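Local coordinates for Melibiose/raffinose/stachyose-binding protein MelE (Bacillus subtilis subsp. subtilis str. 168, PDB 4R6H) that binds melibiose, raffinose and stachyose and delivers them, as the solute-binding component of an ABC transporter, for import into the cell, at residues 197-202 with 382-387. Numbering follows the deposited sequence.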
# COMPACT_ATOMS: atom_id res chain seq x y z
N TYR A 197 7.42 5.14 6.16
CA TYR A 197 7.86 4.72 7.49
C TYR A 197 6.79 5.06 8.54
O TYR A 197 6.36 4.22 9.35
CB TYR A 197 9.24 5.35 7.82
CG TYR A 197 9.55 5.35 9.29
CD1 TYR A 197 10.04 4.20 9.93
CD2 TYR A 197 9.28 6.46 10.05
CE1 TYR A 197 10.26 4.19 11.31
CE2 TYR A 197 9.49 6.46 11.42
CZ TYR A 197 10.02 5.34 12.03
OH TYR A 197 10.22 5.36 13.40
N TYR A 198 6.43 6.34 8.58
CA TYR A 198 5.44 6.78 9.55
C TYR A 198 4.12 6.05 9.39
O TYR A 198 3.50 5.63 10.37
CB TYR A 198 5.22 8.27 9.49
CG TYR A 198 6.26 9.15 10.15
CD1 TYR A 198 6.48 9.12 11.52
CD2 TYR A 198 6.93 10.13 9.42
CE1 TYR A 198 7.39 9.98 12.14
CE2 TYR A 198 7.81 11.00 10.04
CZ TYR A 198 8.02 10.94 11.40
OH TYR A 198 8.92 11.83 11.96
N ASP A 199 3.64 5.97 8.14
CA ASP A 199 2.33 5.40 7.87
C ASP A 199 2.27 3.93 8.28
O ASP A 199 1.31 3.49 8.96
CB ASP A 199 2.00 5.60 6.37
CG ASP A 199 0.53 5.61 6.06
OD1 ASP A 199 -0.30 5.80 6.94
OD2 ASP A 199 0.21 5.55 4.88
N GLN A 200 3.26 3.13 7.87
CA GLN A 200 3.23 1.72 8.18
C GLN A 200 3.33 1.49 9.69
O GLN A 200 2.57 0.71 10.22
CB GLN A 200 4.34 0.91 7.50
CG GLN A 200 4.08 0.58 6.06
CD GLN A 200 5.14 -0.31 5.42
OE1 GLN A 200 5.52 -0.06 4.29
NE2 GLN A 200 5.47 -1.43 6.06
N PHE A 201 4.27 2.19 10.35
CA PHE A 201 4.47 1.90 11.79
C PHE A 201 3.38 2.52 12.67
O PHE A 201 3.22 2.12 13.82
CB PHE A 201 5.88 2.24 12.25
CG PHE A 201 6.91 1.21 11.87
CD1 PHE A 201 6.95 -0.04 12.49
CD2 PHE A 201 7.85 1.50 10.90
CE1 PHE A 201 7.92 -0.96 12.14
CE2 PHE A 201 8.85 0.59 10.57
CZ PHE A 201 8.87 -0.67 11.19
N ALA A 202 2.63 3.48 12.15
CA ALA A 202 1.49 4.02 12.91
C ALA A 202 0.46 2.95 13.23
O ALA A 202 -0.21 2.99 14.26
CB ALA A 202 0.81 5.13 12.12
N GLY A 382 -4.70 14.50 2.82
CA GLY A 382 -3.65 15.48 2.85
C GLY A 382 -2.54 15.16 3.84
O GLY A 382 -1.48 15.74 3.77
N MET A 383 -2.78 14.24 4.77
CA MET A 383 -1.78 13.97 5.83
C MET A 383 -0.57 13.17 5.33
O MET A 383 0.50 13.24 5.92
CB MET A 383 -2.42 13.28 7.04
CG MET A 383 -3.23 14.20 7.92
SD MET A 383 -2.31 15.49 8.78
CE MET A 383 -1.48 14.52 10.07
N TRP A 384 -0.71 12.45 4.23
CA TRP A 384 0.43 11.72 3.65
C TRP A 384 1.59 12.64 3.35
O TRP A 384 2.72 12.38 3.71
CB TRP A 384 -0.00 10.95 2.40
CG TRP A 384 1.11 10.34 1.62
CD1 TRP A 384 1.73 10.85 0.49
CD2 TRP A 384 1.78 9.11 1.91
NE1 TRP A 384 2.70 9.98 0.04
CE2 TRP A 384 2.74 8.89 0.88
CE3 TRP A 384 1.60 8.12 2.87
CZ2 TRP A 384 3.57 7.75 0.85
CZ3 TRP A 384 2.39 7.00 2.84
CH2 TRP A 384 3.36 6.82 1.82
N ASP A 385 1.30 13.76 2.69
CA ASP A 385 2.35 14.70 2.35
C ASP A 385 2.97 15.32 3.62
O ASP A 385 4.16 15.53 3.66
CB ASP A 385 1.82 15.79 1.40
CG ASP A 385 1.81 15.35 -0.07
OD1 ASP A 385 2.45 14.35 -0.45
OD2 ASP A 385 1.14 16.03 -0.87
N VAL A 386 2.15 15.57 4.63
CA VAL A 386 2.61 16.16 5.87
C VAL A 386 3.55 15.17 6.58
O VAL A 386 4.60 15.55 7.07
CB VAL A 386 1.46 16.49 6.81
CG1 VAL A 386 2.00 17.06 8.11
CG2 VAL A 386 0.53 17.52 6.16
N LEU A 387 3.20 13.88 6.60
CA LEU A 387 4.11 12.86 7.22
C LEU A 387 5.48 12.85 6.51
O LEU A 387 6.51 12.73 7.13
CB LEU A 387 3.44 11.48 7.18
CG LEU A 387 2.20 11.29 8.06
CD1 LEU A 387 1.53 9.98 7.69
CD2 LEU A 387 2.51 11.38 9.54
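Y198 and L387 bring the backbones of two helices closest together, with 6.6 Å between Y198 CA and L387 CA. Residues 197-202 lie in the middle of helix 192-206, whereas 382-387 holds the start of helix 383-395, with G382 at the N-cap position. Both belong to the lobe built around the mixed sheet in the two-lobed solute-binding protein 1 fold, where Q200 NE2, bonded to G144 O of strand 141-148, places helix 192-206 against that sheet. Successive residues Y198 and D199 direct their CB atoms at the second helix and meet L387 and W384, one helical turn apart.

The nearer pair is apolar at its base: Y198 CB lies 4.1 Å from L387 CD2. With chi1 at -79°, the tyrosine CG is anti to its carbonyl carbon, and the ring is carried alongside the carbonyl of L387, where CD2 of Y198 comes within 3.5 Å of L387 O, which approaches the ring obliquely. The phenol ends in a hydrogen bond between Y198 OH and S232 OG on helix 229-240, while L387 also packs on L408 of helix 401-420.

At the other pair, W384 extends its six-membered ring across the gap, CG anti to the backbone N (chi1 171°). D199 meets the ring rim, OD2 3.3 Å from W384 CZ3, with carboxylate and indole planes inclined at 64°. The other oxygen, OD1, accepts a hydrogen bond from D375 N in helix 374-378, which helps to fix the rotation of the carboxylate.

OD2 lies near the indole plane, with D199 CG in it, and faces the weakly positive C-H rim at CZ3 and CE3, probably a mildly favourable electrostatic contact. This mostly buried interface therefore combines aliphatic packing with carbon-oxygen contacts, while S232 and D375 tie helix 192-206 to helices 229-240 and 374-378.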